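Local atomic coordinates of halogenase PltM (Pseudomonas fluorescens, PDB entry 6BZN), a protein that halogenates phenolic substrates with the help of a flavin cofactor, and can install chlorine, bromine or iodine. Residues V329-D334 against Q341-I346; I189-A192 against S197-S200; P287-A290 against R296-L299; C216-H221 against E289-E294; H125-P130 against V415-W420. All coordinates share one frame; numbering follows the deposited sequence.

Contact 1. Residues V329-D334 against Q341-I346; sequences VQNVGD and QATGFI
N331 and T343 bring their backbones closest, with the CA of N331 6.3 Å from the CA of T343. N331 sits in the irregular loop leading into strand 336-338; T343 is the last residue of helix 340-343, since G344 already has non-helical torsions. Both side chains are directed at each other and cross at about a right angle. The amide of N331 donates through ND2 to T343 OG1 at 3.2 Å, with an N-H...O angle of 162° and the oxygen only 6° out of the amide plane, so the bond is nearly straight. Strand 336-338 is an outermost strand of a five-stranded parallel sheet of Rossmann type, and the bond ties the loop entering it to the short helix just beyond it. T343 OG1 lies beside its backbone N (chi1 -56°), where it also bonds L339 O one turn back; the hydroxyl is thus gripped from two sources. Its methyl adds an apolar touch, T343 CG2 to N331 CB at 3.7 Å. Helix 383-406 adjoins this buried pair through C389, which touches both residues. In the same short helix, Q341 is an FAD-binding residue, and its carbonyl bonds the hydroxyl of Y326, another one.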
# COMPACT_ATOMS: atom_id res chain seq x y z
N VAL A 329 -17.45 4.51 -7.41
CA VAL A 329 -18.28 5.70 -7.21
C VAL A 329 -18.87 5.76 -5.79
O VAL A 329 -19.19 6.85 -5.29
CB VAL A 329 -19.38 5.82 -8.30
CG1 VAL A 329 -18.76 5.87 -9.68
CG2 VAL A 329 -20.39 4.69 -8.22
N GLN A 330 -19.05 4.60 -5.17
CA GLN A 330 -19.50 4.46 -3.78
C GLN A 330 -18.89 3.18 -3.26
O GLN A 330 -18.46 2.34 -4.07
CB GLN A 330 -21.02 4.30 -3.68
CG GLN A 330 -21.84 5.53 -4.05
CD GLN A 330 -23.34 5.32 -3.81
OE1 GLN A 330 -23.82 4.20 -3.78
NE2 GLN A 330 -24.07 6.41 -3.66
N ASN A 331 -18.82 3.02 -1.95
CA ASN A 331 -18.39 1.75 -1.40
C ASN A 331 -19.02 1.31 -0.09
O ASN A 331 -18.57 0.34 0.50
CB ASN A 331 -16.85 1.74 -1.30
CG ASN A 331 -16.34 2.48 -0.07
OD1 ASN A 331 -17.02 3.33 0.48
ND2 ASN A 331 -15.12 2.15 0.36
N VAL A 332 -20.06 2.01 0.36
CA VAL A 332 -20.82 1.58 1.52
C VAL A 332 -22.30 1.64 1.18
O VAL A 332 -22.73 2.45 0.35
CB VAL A 332 -20.52 2.44 2.78
CG1 VAL A 332 -19.04 2.38 3.13
CG2 VAL A 332 -20.94 3.89 2.58
N GLY A 333 -23.07 0.78 1.84
CA GLY A 333 -24.54 0.84 1.79
C GLY A 333 -25.09 0.53 3.16
O GLY A 333 -24.34 0.42 4.13
N ASP A 334 -26.41 0.38 3.24
CA ASP A 334 -27.07 -0.02 4.48
C ASP A 334 -26.45 -1.31 5.04
O ASP A 334 -26.24 -1.42 6.25
CB ASP A 334 -28.58 -0.27 4.25
CG ASP A 334 -29.36 1.00 3.95
OD1 ASP A 334 -28.80 2.12 4.01
OD2 ASP A 334 -30.57 0.89 3.64
N GLN A 341 -9.11 -2.38 -1.18
CA GLN A 341 -8.75 -3.17 -2.38
C GLN A 341 -9.95 -3.49 -3.28
O GLN A 341 -9.82 -3.51 -4.51
CB GLN A 341 -8.06 -4.48 -2.02
CG GLN A 341 -6.66 -4.34 -1.48
CD GLN A 341 -5.63 -3.99 -2.55
OE1 GLN A 341 -4.95 -2.96 -2.45
NE2 GLN A 341 -5.48 -4.85 -3.57
N ALA A 342 -11.10 -3.75 -2.66
CA ALA A 342 -12.33 -3.98 -3.40
C ALA A 342 -12.89 -2.69 -4.04
O ALA A 342 -13.70 -2.77 -4.96
CB ALA A 342 -13.37 -4.62 -2.50
N THR A 343 -12.47 -1.52 -3.54
CA THR A 343 -12.98 -0.22 -3.96
C THR A 343 -12.14 0.43 -5.04
O THR A 343 -12.66 0.91 -6.05
CB THR A 343 -13.01 0.75 -2.75
OG1 THR A 343 -13.79 0.16 -1.71
CG2 THR A 343 -13.62 2.08 -3.11
N GLY A 344 -10.83 0.49 -4.79
CA GLY A 344 -9.94 1.15 -5.70
C GLY A 344 -8.49 0.77 -5.51
O GLY A 344 -8.09 0.43 -4.40
N PHE A 345 -7.73 0.78 -6.59
CA PHE A 345 -6.28 0.57 -6.53
C PHE A 345 -5.61 1.41 -7.60
O PHE A 345 -6.15 1.56 -8.67
CB PHE A 345 -5.93 -0.89 -6.75
CG PHE A 345 -4.48 -1.19 -6.51
CD1 PHE A 345 -3.99 -1.27 -5.21
CD2 PHE A 345 -3.60 -1.37 -7.56
CE1 PHE A 345 -2.65 -1.54 -4.97
CE2 PHE A 345 -2.26 -1.66 -7.33
CZ PHE A 345 -1.79 -1.74 -6.03
N ILE A 346 -4.42 1.93 -7.30
CA ILE A 346 -3.72 2.78 -8.26
C ILE A 346 -2.44 2.13 -8.76
O ILE A 346 -2.31 1.86 -9.95
CB ILE A 346 -3.44 4.18 -7.65
CG1 ILE A 346 -4.77 4.88 -7.27
CG2 ILE A 346 -2.64 5.03 -8.62
CD1 ILE A 346 -5.77 5.10 -8.40

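Contact 2. Residues I189-A192 against S197-S200; sequences IIDA and SPLS
D191 and L199 point their side chains across the gap between strand and helix, and the carboxylate of D191 ends beside the first turn of helix 198-203. Its CG is anti to the backbone N (chi1 -165°), which carries OD2 forward to the helix start. There OD2 lies 3.3 Å from P198 CD. It also accepts a weak hydrogen bond from the backbone, L199 N to D191 OD2, at 3.4 Å and 144°. S197 OG is modelled next to the same oxygen, but the separation is implausibly short and the hydroxyl is crowded by a neighbour, so its exact place is doubtful. S197 stands at the N-cap; its capping bond from S200 N shares that doubt. The other carboxylate oxygen turns to the connecting loop, where D191 OD1 bonds A193 N. A carboxylate at the N-terminus of a helix would probably be stabilised by the helix dipole. The segments form a strand-loop-helix unit of the Rossmann-type FAD-binding fold: strand 188-191 lies between strands 24-29 and 336-338 of the parallel sheet, and G196 in the loop binds FAD. Away from the polar end, L199 crosses I189 at a slant, with L199 CD1 3.8 Å from I189 CG2. The same methyl reaches back over the stem of the aspartate, L199 CD1 to D191 CB at 3.9 Å. I167 of strand 164-170 and F336 of strand 336-338 touch both I189 and L199, extending this apolar patch.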
# COMPACT_ATOMS: atom_id res chain seq x y z
N ILE A 189 -22.21 -7.31 5.39
CA ILE A 189 -21.17 -8.00 4.62
C ILE A 189 -20.03 -7.02 4.29
O ILE A 189 -20.26 -5.90 3.85
CB ILE A 189 -21.73 -8.73 3.37
CG1 ILE A 189 -20.65 -9.56 2.69
CG2 ILE A 189 -22.38 -7.79 2.35
CD1 ILE A 189 -21.21 -10.70 1.85
N ILE A 190 -18.80 -7.45 4.56
CA ILE A 190 -17.60 -6.67 4.26
C ILE A 190 -16.84 -7.38 3.14
O ILE A 190 -16.50 -8.55 3.28
CB ILE A 190 -16.71 -6.52 5.49
CG1 ILE A 190 -17.47 -5.74 6.56
CG2 ILE A 190 -15.40 -5.79 5.15
CD1 ILE A 190 -16.82 -5.75 7.92
N ASP A 191 -16.60 -6.67 2.05
CA ASP A 191 -15.81 -7.20 0.96
C ASP A 191 -14.34 -6.85 1.18
O ASP A 191 -13.91 -5.71 0.93
CB ASP A 191 -16.26 -6.68 -0.40
CG ASP A 191 -15.70 -7.48 -1.56
OD1 ASP A 191 -14.61 -8.10 -1.43
OD2 ASP A 191 -16.37 -7.51 -2.62
N ALA A 192 -13.58 -7.86 1.61
CA ALA A 192 -12.15 -7.73 1.87
C ALA A 192 -11.34 -8.42 0.78
O ALA A 192 -10.17 -8.72 0.97
CB ALA A 192 -11.83 -8.33 3.24
N SER A 197 -13.42 -8.65 -6.11
CA SER A 197 -14.57 -8.25 -5.28
C SER A 197 -15.93 -8.63 -5.93
O SER A 197 -16.34 -8.00 -6.91
CB SER A 197 -14.51 -6.74 -5.04
OG SER A 197 -15.74 -6.22 -4.55
N PRO A 198 -16.62 -9.67 -5.40
CA PRO A 198 -17.90 -10.10 -6.00
C PRO A 198 -19.06 -9.13 -5.72
O PRO A 198 -20.03 -9.08 -6.50
CB PRO A 198 -18.15 -11.45 -5.34
CG PRO A 198 -17.55 -11.29 -3.99
CD PRO A 198 -16.31 -10.44 -4.17
N LEU A 199 -18.95 -8.37 -4.63
CA LEU A 199 -19.86 -7.26 -4.37
C LEU A 199 -19.61 -6.16 -5.34
O LEU A 199 -20.55 -5.56 -5.81
CB LEU A 199 -19.73 -6.69 -2.95
CG LEU A 199 -20.48 -7.43 -1.86
CD1 LEU A 199 -20.20 -6.76 -0.54
CD2 LEU A 199 -21.97 -7.43 -2.15
N SER A 200 -18.35 -5.86 -5.62
CA SER A 200 -18.06 -4.82 -6.57
C SER A 200 -18.68 -5.18 -7.92
O SER A 200 -19.34 -4.33 -8.53
CB SER A 200 -16.57 -4.54 -6.73
OG SER A 200 -16.35 -3.58 -7.76

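Contact 3. Residues P287-A290 against R296-L299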
# COMPACT_ATOMS: atom_id res chain seq x y z
N PRO A 287 3.26 -3.42 -23.36
CA PRO A 287 3.94 -4.67 -23.69
C PRO A 287 3.13 -5.52 -24.67
O PRO A 287 1.91 -5.45 -24.69
CB PRO A 287 4.04 -5.36 -22.33
CG PRO A 287 2.87 -4.86 -21.57
CD PRO A 287 2.74 -3.43 -21.98
N THR A 288 3.83 -6.29 -25.49
CA THR A 288 3.21 -7.15 -26.51
C THR A 288 3.54 -8.63 -26.39
O THR A 288 2.84 -9.45 -26.99
CB THR A 288 3.63 -6.70 -27.92
OG1 THR A 288 5.05 -6.56 -27.97
CG2 THR A 288 2.99 -5.38 -28.26
N GLU A 289 4.58 -8.99 -25.64
CA GLU A 289 5.08 -10.36 -25.65
C GLU A 289 4.96 -11.00 -24.27
O GLU A 289 4.52 -10.36 -23.33
CB GLU A 289 6.52 -10.35 -26.14
CG GLU A 289 6.67 -9.73 -27.52
CD GLU A 289 8.06 -9.90 -28.08
OE1 GLU A 289 8.37 -11.01 -28.56
OE2 GLU A 289 8.84 -8.92 -28.04
N ALA A 290 5.36 -12.26 -24.17
CA ALA A 290 5.25 -13.00 -22.92
C ALA A 290 6.04 -12.32 -21.80
O ALA A 290 7.04 -11.64 -22.07
CB ALA A 290 5.71 -14.43 -23.11
N ARG A 296 13.29 -9.58 -20.36
CA ARG A 296 14.57 -9.53 -21.07
C ARG A 296 14.72 -8.25 -21.91
O ARG A 296 15.81 -7.68 -21.94
CB ARG A 296 14.79 -10.77 -21.95
CG ARG A 296 14.88 -12.08 -21.18
CD ARG A 296 16.07 -12.18 -20.23
NE ARG A 296 15.75 -12.96 -19.03
CZ ARG A 296 16.56 -13.15 -17.99
NH1 ARG A 296 17.79 -12.64 -17.96
NH2 ARG A 296 16.13 -13.87 -16.95
N LYS A 297 13.65 -7.81 -22.58
CA LYS A 297 13.68 -6.53 -23.31
C LYS A 297 13.99 -5.35 -22.38
O LYS A 297 14.78 -4.47 -22.73
CB LYS A 297 12.38 -6.28 -24.08
CG LYS A 297 12.22 -7.19 -25.31
CD LYS A 297 11.09 -6.76 -26.24
CE LYS A 297 9.72 -6.84 -25.58
NZ LYS A 297 8.61 -6.55 -26.53
N LEU A 298 13.37 -5.35 -21.20
CA LEU A 298 13.62 -4.31 -20.21
C LEU A 298 15.10 -4.28 -19.81
O LEU A 298 15.71 -3.21 -19.76
CB LEU A 298 12.75 -4.52 -18.97
CG LEU A 298 12.79 -3.41 -17.92
CD1 LEU A 298 12.19 -2.14 -18.50
CD2 LEU A 298 12.05 -3.84 -16.66
N LEU A 299 15.67 -5.46 -19.54
CA LEU A 299 17.06 -5.56 -19.10
C LEU A 299 18.06 -5.15 -20.20
O LEU A 299 19.13 -4.61 -19.90
CB LEU A 299 17.36 -6.98 -18.60
CG LEU A 299 16.53 -7.51 -17.41
CD1 LEU A 299 17.15 -8.81 -16.90
CD2 LEU A 299 16.39 -6.50 -16.28
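The ammonium of K297 meets one carboxylate oxygen of E289, although the CA atoms of these residues, the nearest pair of the two segments, are 9.7 Å apart; the lysine side chain spans much of that distance. Its CB points toward the loop and is still 5.9 Å from OE2 of E289. One atom further, K297 CG stands 4.7 Å from E289 OE2. The chain runs on nearly extended about the CB-CG bond (chi2 -168°), which brings K297 CD to 3.6 Å from E289 OE2. The bend at chi3 (-64°) then places K297 CE, which passes E289 OE2 at 3.3 Å, a methylene brushing the acceptor before the ammonium reaches it. The contact joins helix 291-301 to the loop that enters it: A290 is the N-cap, E289 precedes it, and K297 lies almost two turns into the helix, so the lysine reaches back toward the helix start. At the tip, K297 NZ forms a salt bridge and hydrogen bond with E289 OE2 at 2.8 Å, using the anti lone pair, on the side away from OE1. The glutamate comes across the lysine at about a right angle. NZ has further partners in the carboxylate of E294 on the same helix, a second salt bridge, and in the hydroxyl of Y285, a weak bond. T288 contributes only proximity, its OG1 lying 3.8 Å from K297 NZ. E289 and T288 are exposed, so the pair works at the protein surface, and a glycerol, probably from the crystallisation liquor, bonds the backbone carbonyls of P287 and E289 nearby.

Contact 4. Residues C216-H221 against E289-E294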
# COMPACT_ATOMS: atom_id res chain seq x y z
N CYS A 216 0.28 -1.09 -16.09
CA CYS A 216 0.27 -2.55 -16.04
C CYS A 216 1.38 -2.99 -15.10
O CYS A 216 2.23 -2.17 -14.70
CB CYS A 216 0.48 -3.16 -17.44
SG CYS A 216 2.05 -2.74 -18.22
N SER A 217 1.36 -4.26 -14.71
CA SER A 217 2.34 -4.81 -13.80
C SER A 217 2.66 -6.26 -14.13
O SER A 217 1.75 -7.05 -14.42
CB SER A 217 1.81 -4.71 -12.36
OG SER A 217 2.80 -5.12 -11.43
N PHE A 218 3.95 -6.58 -14.09
CA PHE A 218 4.48 -7.94 -14.17
C PHE A 218 5.21 -8.21 -12.86
O PHE A 218 6.09 -7.43 -12.49
CB PHE A 218 5.51 -8.08 -15.27
CG PHE A 218 5.02 -7.83 -16.68
CD1 PHE A 218 4.92 -6.54 -17.17
CD2 PHE A 218 4.78 -8.90 -17.53
CE1 PHE A 218 4.52 -6.31 -18.48
CE2 PHE A 218 4.38 -8.68 -18.84
CZ PHE A 218 4.25 -7.38 -19.32
N PHE A 219 4.90 -9.30 -12.17
CA PHE A 219 5.55 -9.58 -10.89
C PHE A 219 5.78 -11.06 -10.61
O PHE A 219 5.05 -11.94 -11.09
CB PHE A 219 4.80 -8.93 -9.73
CG PHE A 219 3.32 -9.18 -9.73
CD1 PHE A 219 2.47 -8.39 -10.50
CD2 PHE A 219 2.77 -10.19 -8.98
CE1 PHE A 219 1.10 -8.61 -10.52
CE2 PHE A 219 1.40 -10.42 -8.98
CZ PHE A 219 0.57 -9.62 -9.75
N THR A 220 6.82 -11.31 -9.82
CA THR A 220 7.21 -12.66 -9.46
C THR A 220 8.15 -12.61 -8.25
O THR A 220 8.49 -11.53 -7.75
CB THR A 220 7.87 -13.39 -10.66
OG1 THR A 220 7.96 -14.79 -10.38
CG2 THR A 220 9.28 -12.86 -10.95
N HIS A 221 8.57 -13.79 -7.82
CA HIS A 221 9.62 -13.92 -6.84
C HIS A 221 10.79 -14.70 -7.44
O HIS A 221 10.59 -15.66 -8.18
CB HIS A 221 9.13 -14.67 -5.60
CG HIS A 221 8.24 -13.87 -4.70
ND1 HIS A 221 7.64 -14.42 -3.58
CD2 HIS A 221 7.83 -12.59 -4.75
CE1 HIS A 221 6.93 -13.50 -2.97
NE2 HIS A 221 7.04 -12.37 -3.64
N GLU A 289 4.58 -8.99 -25.64
CA GLU A 289 5.08 -10.36 -25.65
C GLU A 289 4.96 -11.00 -24.27
O GLU A 289 4.52 -10.36 -23.33
CB GLU A 289 6.52 -10.35 -26.14
CG GLU A 289 6.67 -9.73 -27.52
CD GLU A 289 8.06 -9.90 -28.08
OE1 GLU A 289 8.37 -11.01 -28.56
OE2 GLU A 289 8.84 -8.92 -28.04
N ALA A 290 5.36 -12.26 -24.17
CA ALA A 290 5.25 -13.00 -22.92
C ALA A 290 6.04 -12.32 -21.80
O ALA A 290 7.04 -11.64 -22.07
CB ALA A 290 5.71 -14.43 -23.11
N PRO A 291 5.61 -12.50 -20.53
CA PRO A 291 6.31 -11.80 -19.44
C PRO A 291 7.84 -11.97 -19.43
O PRO A 291 8.54 -10.97 -19.33
CB PRO A 291 5.67 -12.39 -18.18
CG PRO A 291 4.28 -12.72 -18.62
CD PRO A 291 4.42 -13.22 -20.04
N GLU A 292 8.35 -13.19 -19.58
CA GLU A 292 9.82 -13.37 -19.60
C GLU A 292 10.51 -12.61 -20.76
O GLU A 292 11.62 -12.08 -20.59
CB GLU A 292 10.22 -14.85 -19.56
CG GLU A 292 11.72 -15.13 -19.42
CD GLU A 292 12.39 -14.53 -18.17
OE1 GLU A 292 13.61 -14.21 -18.28
OE2 GLU A 292 11.75 -14.39 -17.09
N ILE A 293 9.85 -12.54 -21.91
CA ILE A 293 10.40 -11.79 -23.06
C ILE A 293 10.40 -10.28 -22.76
O ILE A 293 11.38 -9.59 -23.02
CB ILE A 293 9.65 -12.12 -24.38
CG1 ILE A 293 9.89 -13.59 -24.77
CG2 ILE A 293 10.11 -11.20 -25.52
CD1 ILE A 293 8.83 -14.16 -25.70
N GLU A 294 9.31 -9.78 -22.19
CA GLU A 294 9.24 -8.38 -21.78
C GLU A 294 10.32 -8.06 -20.73
O GLU A 294 10.95 -7.00 -20.79
CB GLU A 294 7.85 -8.01 -21.27
CG GLU A 294 6.76 -8.00 -22.34
CD GLU A 294 6.91 -6.88 -23.37
OE1 GLU A 294 7.46 -5.80 -23.05
OE2 GLU A 294 6.46 -7.07 -24.52
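F218 and P291 supply the apolar part of the contact, their CA atoms being 6.8 Å apart. The proline comes in at the edge of the phenyl ring, near its plane, with P291 CB 3.7 Å from F218 CD2, and the two side chains cross at about a right angle. A second apolar touch involves the stem of a glutamate: E294 CG lies 4.0 Å from F218 CZ. Aromatic neighbours complete the surroundings, since the F218 ring stacks with F278 and Y320 of the flanking strands of the mixed sheet to which strand 215-223 belongs.

Polar interactions stay on the helix side. The bend in E294 at chi2 (-68°) turns its carboxylate away from the ring, toward the loop before the helix. E294 OE2 accepts from E289 N at 2.9 Å and 155° through its anti lone pair, and is also bonded by T288 N and the ammonium of K297, while OE1 bonds the hydroxyl of Y285. The helix start is further fixed by E294 N bonding the carbonyl of the N-cap residue A290.

With no hydrogen bond across the segments, strand and helix start are joined here by apolar fit: the aliphatic stem of E294 lies by the ring, and its buried carboxylate faces its polar partners.

Contact 5. Residues H125-P130 against V415-W420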
# COMPACT_ATOMS: atom_id res chain seq x y z
N HIS A 125 22.59 9.25 -9.55
CA HIS A 125 21.16 9.49 -9.84
C HIS A 125 20.31 8.63 -8.91
O HIS A 125 19.47 7.85 -9.38
CB HIS A 125 20.86 9.19 -11.31
CG HIS A 125 21.52 10.14 -12.25
ND1 HIS A 125 21.69 9.86 -13.59
CD2 HIS A 125 22.07 11.36 -12.05
CE1 HIS A 125 22.30 10.87 -14.18
NE2 HIS A 125 22.54 11.80 -13.27
N LEU A 126 20.53 8.84 -7.60
CA LEU A 126 19.87 8.12 -6.50
C LEU A 126 19.31 9.09 -5.46
O LEU A 126 19.93 10.11 -5.16
CB LEU A 126 20.88 7.23 -5.76
CG LEU A 126 21.12 5.79 -6.19
CD1 LEU A 126 21.41 5.71 -7.67
CD2 LEU A 126 22.26 5.20 -5.36
N VAL A 127 18.15 8.77 -4.91
CA VAL A 127 17.69 9.38 -3.67
C VAL A 127 17.22 8.26 -2.75
O VAL A 127 16.68 7.25 -3.21
CB VAL A 127 16.56 10.44 -3.85
CG1 VAL A 127 17.07 11.66 -4.61
CG2 VAL A 127 15.33 9.88 -4.54
N ALA A 128 17.46 8.42 -1.45
CA ALA A 128 17.04 7.43 -0.47
C ALA A 128 16.92 8.07 0.90
O ALA A 128 17.91 8.18 1.61
CB ALA A 128 18.02 6.26 -0.44
N PRO A 129 15.72 8.53 1.27
CA PRO A 129 15.57 9.10 2.61
C PRO A 129 15.40 7.99 3.64
O PRO A 129 14.43 7.25 3.55
CB PRO A 129 14.31 9.96 2.49
CG PRO A 129 13.55 9.42 1.31
CD PRO A 129 14.50 8.66 0.45
N PRO A 130 16.33 7.85 4.60
CA PRO A 130 16.24 6.70 5.49
C PRO A 130 15.22 6.83 6.62
O PRO A 130 14.86 7.94 7.03
CB PRO A 130 17.66 6.58 6.06
CG PRO A 130 18.30 7.89 5.87
CD PRO A 130 17.55 8.66 4.84
N VAL A 415 13.65 16.59 -7.16
CA VAL A 415 12.83 17.66 -6.61
C VAL A 415 11.44 17.11 -6.22
O VAL A 415 10.96 17.34 -5.11
CB VAL A 415 12.67 18.85 -7.58
CG1 VAL A 415 11.83 19.93 -6.93
CG2 VAL A 415 14.03 19.45 -7.94
N TRP A 416 10.83 16.36 -7.14
CA TRP A 416 9.49 15.82 -6.92
C TRP A 416 9.36 14.93 -5.67
O TRP A 416 8.37 15.05 -4.94
CB TRP A 416 8.96 15.07 -8.16
CG TRP A 416 7.74 14.27 -7.86
CD1 TRP A 416 7.68 12.93 -7.66
CD2 TRP A 416 6.42 14.77 -7.64
NE1 TRP A 416 6.39 12.54 -7.40
CE2 TRP A 416 5.60 13.66 -7.36
CE3 TRP A 416 5.84 16.04 -7.67
CZ2 TRP A 416 4.23 13.78 -7.12
CZ3 TRP A 416 4.48 16.17 -7.45
CH2 TRP A 416 3.69 15.03 -7.16
N HIS A 417 10.34 14.07 -5.42
CA HIS A 417 10.21 13.10 -4.32
C HIS A 417 10.04 13.77 -2.96
O HIS A 417 9.44 13.19 -2.07
CB HIS A 417 11.32 12.04 -4.34
CG HIS A 417 12.44 12.26 -3.38
ND1 HIS A 417 13.45 13.18 -3.61
CD2 HIS A 417 12.76 11.65 -2.21
CE1 HIS A 417 14.32 13.13 -2.61
NE2 HIS A 417 13.93 12.21 -1.76
N ARG A 418 10.53 15.01 -2.82
CA ARG A 418 10.36 15.78 -1.59
C ARG A 418 8.92 16.19 -1.32
O ARG A 418 8.57 16.42 -0.18
CB ARG A 418 11.26 17.03 -1.62
CG ARG A 418 12.74 16.68 -1.67
CD ARG A 418 13.51 17.49 -2.71
NE ARG A 418 14.81 16.88 -2.93
CZ ARG A 418 15.87 16.99 -2.13
NH1 ARG A 418 15.84 17.76 -1.04
NH2 ARG A 418 16.97 16.31 -2.41
N VAL A 419 8.09 16.27 -2.37
CA VAL A 419 6.65 16.52 -2.21
C VAL A 419 5.99 15.30 -1.54
O VAL A 419 5.31 15.43 -0.51
CB VAL A 419 5.98 16.87 -3.56
CG1 VAL A 419 4.47 17.02 -3.44
CG2 VAL A 419 6.58 18.16 -4.12
N TRP A 420 6.25 14.12 -2.07
CA TRP A 420 5.82 12.87 -1.42
C TRP A 420 6.38 12.75 0.01
O TRP A 420 5.65 12.48 0.96
CB TRP A 420 6.25 11.65 -2.24
CG TRP A 420 6.24 10.39 -1.42
CD1 TRP A 420 5.15 9.67 -1.02
CD2 TRP A 420 7.38 9.72 -0.88
NE1 TRP A 420 5.54 8.60 -0.26
CE2 TRP A 420 6.90 8.61 -0.16
CE3 TRP A 420 8.77 9.96 -0.94
CZ2 TRP A 420 7.76 7.73 0.51
CZ3 TRP A 420 9.61 9.08 -0.29
CH2 TRP A 420 9.11 7.98 0.44
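V127 and H417 lie opposite each other with their CA atoms 8.4 Å apart, and the backbones diverge slightly to 9.5 Å between P129 CA and R418 CA. The side chains fill the gap from opposite directions. V127 sets a methyl squarely on the imidazole: CG2 is 3.7 Å from the centroid of the H417 ring and 1° off its normal, a CH-pi contact over the middle of one face. Its other methyl sits near the ring's rim, with V127 CG1 3.7 Å from H417 CE1. The imidazole is held in turn by H417 ND1 bonding N414 O on the preceding turn, which limits its rotation. Here strand 126-131, an outermost strand of the seven-stranded mixed sheet, packs on the long helix 410-441, whose residues F410, W413 and N414 also touch V127. P129 meets two rings at their edges, near the plane of each. Its CG is 4.2 Å from H417 NE2 and, on the next turn of the helix, the same P129 CG is 4.3 Å from W420 CZ3. The ring of W420, the residue three places beyond H417 on the helix, also stacks with that of F350.

In the fold
Contact 3 is the surface member of the set, and its chemistry is a salt bridge; the other four are buried. Contacts 1 and 2 lie at the parallel sheet of the Rossmann-type FAD-binding fold, contact 1 on the loop and helix flanking its edge strand, and touch each other, A342 CB lying 3.5 Å from S197 CB; both use polar side chains at a helix end. Contacts 3 and 4 share E289 and A290: contact 3 ties helix 291-301 to its entering loop by charge, contact 4 packs its first turn on the strand by apolar contacts. Contacts 4 and 5 reach the same mixed sheet, with centres about 27 Å apart, and both rely on aromatic rings without hydrogen bonds across the segments.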